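Local coordinates for protein Lysine/ornithine decarboxylase (Selenomonas ruminantium, PDB 5GJO) that decarboxylates both L-lysine and L-ornithine with similar efficiency, using pyridoxal 5'-phosphate as cofactor, to give cadaverine and putrescine, at residues D214-G219 with W254-R259; F48-A53 with H69-S74. The protein carries 2 engineered substitutions. All blocks are in the same frame, centred on the assembly; numbering follows the deposited sequence.

Contact 1 of 2, residues D214-G219 with W254-R259; sequences DLDIGG and WTEPGR. With PLP (pyridoxal-5'-phosphate), chain H.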
loop_
_atom_site.group_PDB
_atom_site.type_symbol
_atom_site.label_atom_id
_atom_site.label_comp_id
_atom_site.label_asym_id
_atom_site.label_seq_id
_atom_site.Cartn_x
_atom_site.Cartn_y
_atom_site.Cartn_z
ATOM N N ASP A 214 34.315 11.749 4.698
ATOM C CA ASP A 214 32.876 11.971 4.890
ATOM C C ASP A 214 32.204 10.936 5.778
ATOM O O ASP A 214 32.467 9.767 5.652
ATOM C CB ASP A 214 32.179 11.917 3.548
ATOM C CG ASP A 214 32.419 13.159 2.715
ATOM O OD1 ASP A 214 33.568 13.400 2.372
ATOM O OD2 ASP A 214 31.462 13.861 2.407
ATOM N N LEU A 215 31.292 11.392 6.628
ATOM C CA LEU A 215 30.577 10.514 7.531
ATOM C C LEU A 215 29.057 10.902 7.383
ATOM O O LEU A 215 28.735 12.066 7.409
ATOM C CB LEU A 215 31.015 10.783 8.906
ATOM C CG LEU A 215 30.299 10.153 10.056
ATOM C CD1 LEU A 215 30.534 8.625 9.987
ATOM C CD2 LEU A 215 30.746 10.755 11.406
ATOM N N ASP A 216 28.206 9.917 7.131
ATOM C CA ASP A 216 26.743 10.154 6.998
ATOM C C ASP A 216 26.083 9.367 8.160
ATOM O O ASP A 216 26.125 8.152 8.204
ATOM C CB ASP A 216 26.302 9.686 5.637
ATOM C CG ASP A 216 24.852 10.021 5.305
ATOM O OD1 ASP A 216 24.006 9.791 6.161
ATOM O OD2 ASP A 216 24.549 10.425 4.140
ATOM N N ILE A 217 25.459 10.102 9.063
ATOM C CA ILE A 217 24.825 9.587 10.220
ATOM C C ILE A 217 23.364 9.089 10.048
ATOM O O ILE A 217 22.774 8.697 11.048
ATOM C CB ILE A 217 24.851 10.614 11.367
ATOM C CG1 ILE A 217 23.940 11.818 11.134
ATOM C CG2 ILE A 217 26.276 11.080 11.607
ATOM C CD1 ILE A 217 23.637 12.526 12.419
ATOM N N GLY A 218 22.851 9.129 8.839
ATOM C CA GLY A 218 21.505 8.628 8.537
ATOM C C GLY A 218 20.416 9.492 9.140
ATOM O O GLY A 218 20.642 10.696 9.403
ATOM N N GLY A 219 19.203 8.929 9.276
ATOM C CA GLY A 219 18.077 9.690 9.791
ATOM C C GLY A 219 17.660 9.192 11.134
ATOM O O GLY A 219 18.506 8.846 11.983
ATOM N N TRP A 254 27.254 14.482 7.508
ATOM C CA TRP A 254 25.991 14.609 6.840
ATOM C C TRP A 254 24.915 13.778 7.516
ATOM O O TRP A 254 25.182 12.853 8.308
ATOM C CB TRP A 254 26.069 14.106 5.391
ATOM C CG TRP A 254 27.191 14.679 4.676
ATOM C CD1 TRP A 254 28.468 14.163 4.595
ATOM C CD2 TRP A 254 27.209 15.943 3.987
ATOM N NE1 TRP A 254 29.281 15.049 3.852
ATOM C CE2 TRP A 254 28.539 16.144 3.501
ATOM C CE3 TRP A 254 26.252 16.936 3.764
ATOM C CZ2 TRP A 254 28.890 17.256 2.767
ATOM C CZ3 TRP A 254 26.630 18.089 2.992
ATOM C CH2 TRP A 254 27.911 18.216 2.511
ATOM N N THR A 255 23.670 14.180 7.259
ATOM C CA THR A 255 22.521 13.443 7.813
ATOM C C THR A 255 21.477 13.256 6.747
ATOM O O THR A 255 21.373 14.054 5.832
ATOM C CB THR A 255 21.996 14.168 9.102
ATOM O OG1 THR A 255 20.896 13.395 9.681
ATOM C CG2 THR A 255 21.570 15.630 8.786
ATOM N N GLU A 256 20.638 12.253 6.906
ATOM C CA GLU A 256 19.624 11.846 5.963
ATOM C C GLU A 256 18.240 11.808 6.645
ATOM O O GLU A 256 17.563 10.771 6.631
ATOM C CB GLU A 256 19.940 10.463 5.301
ATOM C CG GLU A 256 21.231 10.442 4.513
ATOM C CD GLU A 256 21.541 9.115 3.816
ATOM O OE1 GLU A 256 20.599 8.296 3.748
ATOM O OE2 GLU A 256 22.724 8.924 3.325
ATOM N N PRO A 257 17.779 12.909 7.225
ATOM C CA PRO A 257 16.443 12.895 7.816
ATOM C C PRO A 257 15.353 12.723 6.753
ATOM O O PRO A 257 15.361 13.418 5.700
ATOM C CB PRO A 257 16.322 14.293 8.454
ATOM C CG PRO A 257 17.169 15.134 7.486
ATOM C CD PRO A 257 18.388 14.225 7.389
ATOM N N GLY A 258 14.397 11.810 7.005
ATOM C CA GLY A 258 13.178 11.684 6.228
ATOM C C GLY A 258 11.972 12.146 7.084
ATOM O O GLY A 258 11.466 13.249 6.903
ATOM N N ARG A 259 11.543 11.278 8.009
ATOM C CA ARG A 259 10.302 11.477 8.796
ATOM C C ARG A 259 10.167 12.862 9.386
ATOM O O ARG A 259 9.095 13.480 9.365
ATOM C CB ARG A 259 10.240 10.438 9.935
ATOM C CG ARG A 259 8.860 10.326 10.557
ATOM C CD ARG A 259 8.967 9.423 11.777
ATOM N NE ARG A 259 9.311 8.051 11.443
ATOM C CZ ARG A 259 8.492 7.132 10.976
ATOM N NH1 ARG A 259 7.202 7.366 10.790
ATOM N NH2 ARG A 259 8.972 5.902 10.757
HETATM N N1 PLP H . 18.076 7.572 4.694
HETATM C C2 PLP H . 18.018 6.237 4.469
HETATM C C2A PLP H . 19.136 5.551 3.730
HETATM C C3 PLP H . 16.854 5.450 4.949
HETATM O O3 PLP H . 16.772 4.108 4.735
HETATM C C4 PLP H . 15.786 6.179 5.669
HETATM C C4A PLP H . 14.587 5.482 6.184
HETATM O O4A PLP H . 14.232 4.427 5.684
HETATM C C5 PLP H . 15.970 7.640 5.849
HETATM C C6 PLP H . 17.116 8.251 5.346
HETATM C C5A PLP H . 14.925 8.455 6.574
HETATM O O4P PLP H . 14.646 7.857 7.838
HETATM P P PLP H . 13.745 8.628 8.926
HETATM O O1P PLP H . 14.540 9.873 9.241
HETATM O O2P PLP H . 13.640 7.650 10.071
HETATM O O3P PLP H . 12.444 8.887 8.204
#

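Contact 2 of 2, residues F48-A53 with H69-S74; sequences FYAMKA and HFDVAS. With PLP (pyridoxal-5'-phosphate), chain H.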
loop_
_atom_site.group_PDB
_atom_site.type_symbol
_atom_site.label_atom_id
_atom_site.label_comp_id
_atom_site.label_asym_id
_atom_site.label_seq_id
_atom_site.Cartn_x
_atom_site.Cartn_y
_atom_site.Cartn_z
ATOM N N PHE A 48 20.902 15.763 3.621
ATOM C CA PHE A 48 20.408 15.061 2.450
ATOM C C PHE A 48 18.979 14.581 2.777
ATOM O O PHE A 48 18.783 13.562 3.456
ATOM C CB PHE A 48 21.220 13.787 2.112
ATOM C CG PHE A 48 22.560 14.051 1.471
ATOM C CD1 PHE A 48 23.627 14.442 2.217
ATOM C CD2 PHE A 48 22.720 13.955 0.123
ATOM C CE1 PHE A 48 24.881 14.688 1.620
ATOM C CE2 PHE A 48 23.948 14.198 -0.522
ATOM C CZ PHE A 48 25.048 14.569 0.241
ATOM N N TYR A 49 17.984 15.307 2.332
ATOM C CA TYR A 49 16.589 14.981 2.675
ATOM C C TYR A 49 16.186 13.680 2.063
ATOM O O TYR A 49 16.302 13.468 0.846
ATOM C CB TYR A 49 15.629 16.085 2.211
ATOM C CG TYR A 49 14.143 15.706 2.335
ATOM C CD1 TYR A 49 13.625 15.294 3.563
ATOM C CD2 TYR A 49 13.331 15.663 1.257
ATOM C CE1 TYR A 49 12.311 14.850 3.675
ATOM C CE2 TYR A 49 11.974 15.313 1.357
ATOM C CZ TYR A 49 11.461 14.926 2.578
ATOM O OH TYR A 49 10.178 14.435 2.768
ATOM N N ALA A 50 15.716 12.782 2.911
ATOM C CA ALA A 50 15.243 11.451 2.516
ATOM C C ALA A 50 13.812 11.537 2.003
ATOM O O ALA A 50 12.843 11.415 2.683
ATOM C CB ALA A 50 15.456 10.355 3.623
ATOM N N MET A 51 13.717 11.868 0.716
ATOM C CA MET A 51 12.457 12.139 0.068
ATOM C C MET A 51 11.499 10.998 0.013
ATOM O O MET A 51 10.315 11.248 -0.171
ATOM C CB MET A 51 12.688 12.738 -1.369
ATOM C CG MET A 51 13.434 11.788 -2.256
ATOM S SD MET A 51 13.647 12.540 -3.913
ATOM C CE MET A 51 12.017 12.429 -4.537
ATOM N N LYS A 52 11.954 9.797 0.369
ATOM C CA LYS A 52 11.086 8.635 0.513
ATOM C C LYS A 52 9.964 8.935 1.536
ATOM O O LYS A 52 8.887 8.409 1.433
ATOM C CB LYS A 52 11.893 7.422 1.013
ATOM C CG LYS A 52 12.767 7.726 2.216
ATOM C CD LYS A 52 13.617 6.556 2.705
ATOM C CE LYS A 52 14.481 5.959 1.603
ATOM N NZ LYS A 52 15.625 6.806 1.199
ATOM N N ALA A 53 10.252 9.735 2.545
ATOM C CA ALA A 53 9.212 10.109 3.512
ATOM C C ALA A 53 8.061 10.933 2.922
ATOM O O ALA A 53 6.934 10.791 3.325
ATOM C CB ALA A 53 9.815 10.860 4.676
ATOM N N HIS A 69 20.542 19.034 0.246
ATOM C CA HIS A 69 20.756 17.966 -0.687
ATOM C C HIS A 69 19.638 16.906 -0.550
ATOM O O HIS A 69 18.649 17.107 0.212
ATOM C CB HIS A 69 22.122 17.279 -0.420
ATOM C CG HIS A 69 23.329 18.137 -0.677
ATOM N ND1 HIS A 69 23.516 19.379 -0.104
ATOM C CD2 HIS A 69 24.404 17.935 -1.485
ATOM C CE1 HIS A 69 24.658 19.905 -0.523
ATOM N NE2 HIS A 69 25.222 19.040 -1.358
ATOM N N PHE A 70 19.774 15.811 -1.320
ATOM C CA PHE A 70 18.733 14.780 -1.337
ATOM C C PHE A 70 19.262 13.360 -1.315
ATOM O O PHE A 70 20.219 13.074 -1.980
ATOM C CB PHE A 70 17.834 14.912 -2.556
ATOM C CG PHE A 70 17.120 16.230 -2.623
ATOM C CD1 PHE A 70 15.911 16.397 -1.946
ATOM C CD2 PHE A 70 17.719 17.345 -3.251
ATOM C CE1 PHE A 70 15.302 17.652 -1.925
ATOM C CE2 PHE A 70 17.117 18.579 -3.243
ATOM C CZ PHE A 70 15.906 18.750 -2.551
ATOM N N ASP A 71 18.589 12.505 -0.564
ATOM C CA ASP A 71 18.850 11.073 -0.525
ATOM C C ASP A 71 17.749 10.439 -1.361
ATOM O O ASP A 71 16.536 10.621 -1.096
ATOM C CB ASP A 71 18.763 10.583 0.917
ATOM C CG ASP A 71 18.378 9.105 1.019
ATOM O OD1 ASP A 71 18.702 8.314 0.117
ATOM O OD2 ASP A 71 17.721 8.711 1.983
ATOM N N VAL A 72 18.138 9.696 -2.397
ATOM C CA VAL A 72 17.240 9.071 -3.353
ATOM C C VAL A 72 17.379 7.543 -3.250
ATOM O O VAL A 72 18.503 7.057 -3.057
ATOM C CB VAL A 72 17.518 9.454 -4.815
ATOM C CG1 VAL A 72 17.214 10.952 -5.001
ATOM C CG2 VAL A 72 18.969 9.240 -5.225
ATOM N N ALA A 73 16.264 6.856 -3.381
ATOM C CA ALA A 73 16.165 5.385 -3.218
ATOM C C ALA A 73 15.993 4.638 -4.495
ATOM O O ALA A 73 16.000 3.399 -4.439
ATOM C CB ALA A 73 14.951 5.072 -2.364
ATOM N N SER A 74 15.736 5.323 -5.609
ATOM C CA SER A 74 15.289 4.681 -6.855
ATOM C C SER A 74 15.421 5.664 -8.024
ATOM O O SER A 74 15.569 6.855 -7.819
ATOM C CB SER A 74 13.800 4.225 -6.810
ATOM O OG SER A 74 12.925 5.374 -6.878
HETATM N N1 PLP H . 18.076 7.572 4.694
HETATM C C2 PLP H . 18.018 6.237 4.469
HETATM C C2A PLP H . 19.136 5.551 3.730
HETATM C C3 PLP H . 16.854 5.450 4.949
HETATM O O3 PLP H . 16.772 4.108 4.735
HETATM C C4 PLP H . 15.786 6.179 5.669
HETATM C C4A PLP H . 14.587 5.482 6.184
HETATM O O4A PLP H . 14.232 4.427 5.684
HETATM C C5 PLP H . 15.970 7.640 5.849
HETATM C C6 PLP H . 17.116 8.251 5.346
HETATM C C5A PLP H . 14.925 8.455 6.574
HETATM O O4P PLP H . 14.646 7.857 7.838
HETATM P P PLP H . 13.745 8.628 8.926
HETATM O O1P PLP H . 14.540 9.873 9.241
HETATM O O2P PLP H . 13.640 7.650 10.071
HETATM O O3P PLP H . 12.444 8.887 8.204
HETATM O O HOH W 1 14.608 8.758 -0.445
HETATM O O HOH W 2 17.865 5.727 -0.090
#

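Contact 1 of 2, residues D214-G219 with W254-R259
Glu-256 and Asp-216 meet carboxylate to carboxylate at the mouth of two parallel barrel strands, Asp-216 OD2 lying 2.5 Å from Glu-256 OE2 with the two planes almost perpendicular. With the Glu-256 chain extended beyond CG, its other oxygen, OE1, comes within 2.8 Å of PLP N1. Further along the loop, Gly-258 N and Arg-259 N donate to phosphate oxygens O1P and O3P. Gly-219 passes close to O1P, where any side chain would collide with the phosphate. Behind this first shell, Gly-218 O takes two donors: Thr-255 OG1 at 2.7 Å, almost in line with the carbonyl, and Glu-256 N, from above its plane. Asp-216 is itself steadied by an Asx turn, OD1 accepting from Gly-218 N. Regular strand pairing follows, with Trp-254 N bonded to Leu-215 O and Ile-217 N to Trp-254 O. At the far end Trp-254 NE1 donates to Asp-214 OD2 (2.9 Å), which also pairs with Arg-113; carboxylate and ring planes are nearly parallel but offset, the bond bent to 143°. With Asp-216 and Glu-256 so close, one acid probably holds a proton, and an acidic oxygen beside N1 is consistent with a protonated pyridine ring, the electron sink of PLP decarboxylases.

Contact 2 of 2, residues F48-A53 with H69-S74
Asp-71 and Phe-48 lie on the same face of two neighbouring parallel strands in the PLP-binding TIM barrel, joined by a beta-alpha-beta crossover through helix 57-65. The backbone ladder is short: Tyr-49 N donates to His-69 O, and Asp-71 N to Tyr-49 O. Beside it, Asp-71 turns its carboxylate to the cofactor end, CG roughly anti to the backbone N (chi1 153°). Its OD2 lies 3.0 Å from PLP N1 and 2.9 Å from Lys-52 NZ, the latter a salt bridge whose hydrogen bond is weak; Glu-256 of the same chain brings a second acid near OD2. Phe-48 and His-69 form the opposite end of the contact. The CB of His-69 sits over one face of the phenyl ring, 3.6 Å from its centroid in a CH-pi contact, while the imidazole is turned obliquely against it. Phe-70 O comes to the rim of the same ring, near its plane, and Trp-254 meets the phenyl from the neighbouring strand. Were this phenylalanine an alanine, His-69 CB would probably lose the aromatic face it rests on, and a gap open beside Trp-254. Lys-52, which as in related decarboxylases probably forms the internal aldimine, is not joined to PLP here. Its chain bends at chi3 and chi4 across one face of the PLP ring, CD 3.7 Å from PLP C4. Two waters complete the grip: one accepts from Lys-52 N and NZ and donates to Asp-71 O, and the other accepts from NZ and donates to Asp-71 OD1 at 2.7 Å.

Contacts 1 and 2 lie side by side in one parallel barrel sheet, where strands run in the order 69-72, 45-50, 252-255, 214-216. The centres of contact 1 and contact 2 are about 10 Å apart. Contact 2 comes first along the chain and contact 1 much later, each spanning one beta-alpha-beta unit; strands 45-50 and 252-255, the first and last of the eight, then lie side by side and close the barrel. Across that seam Thr-255 O and Phe-48 N, and Pro-257 O and Ala-50 N, probably hydrogen-bond. PLP is thereby held between distant parts of the sequence: contact 1 supplies phosphate-binding backbone, contact 2 the lysine, and both an acid near N1.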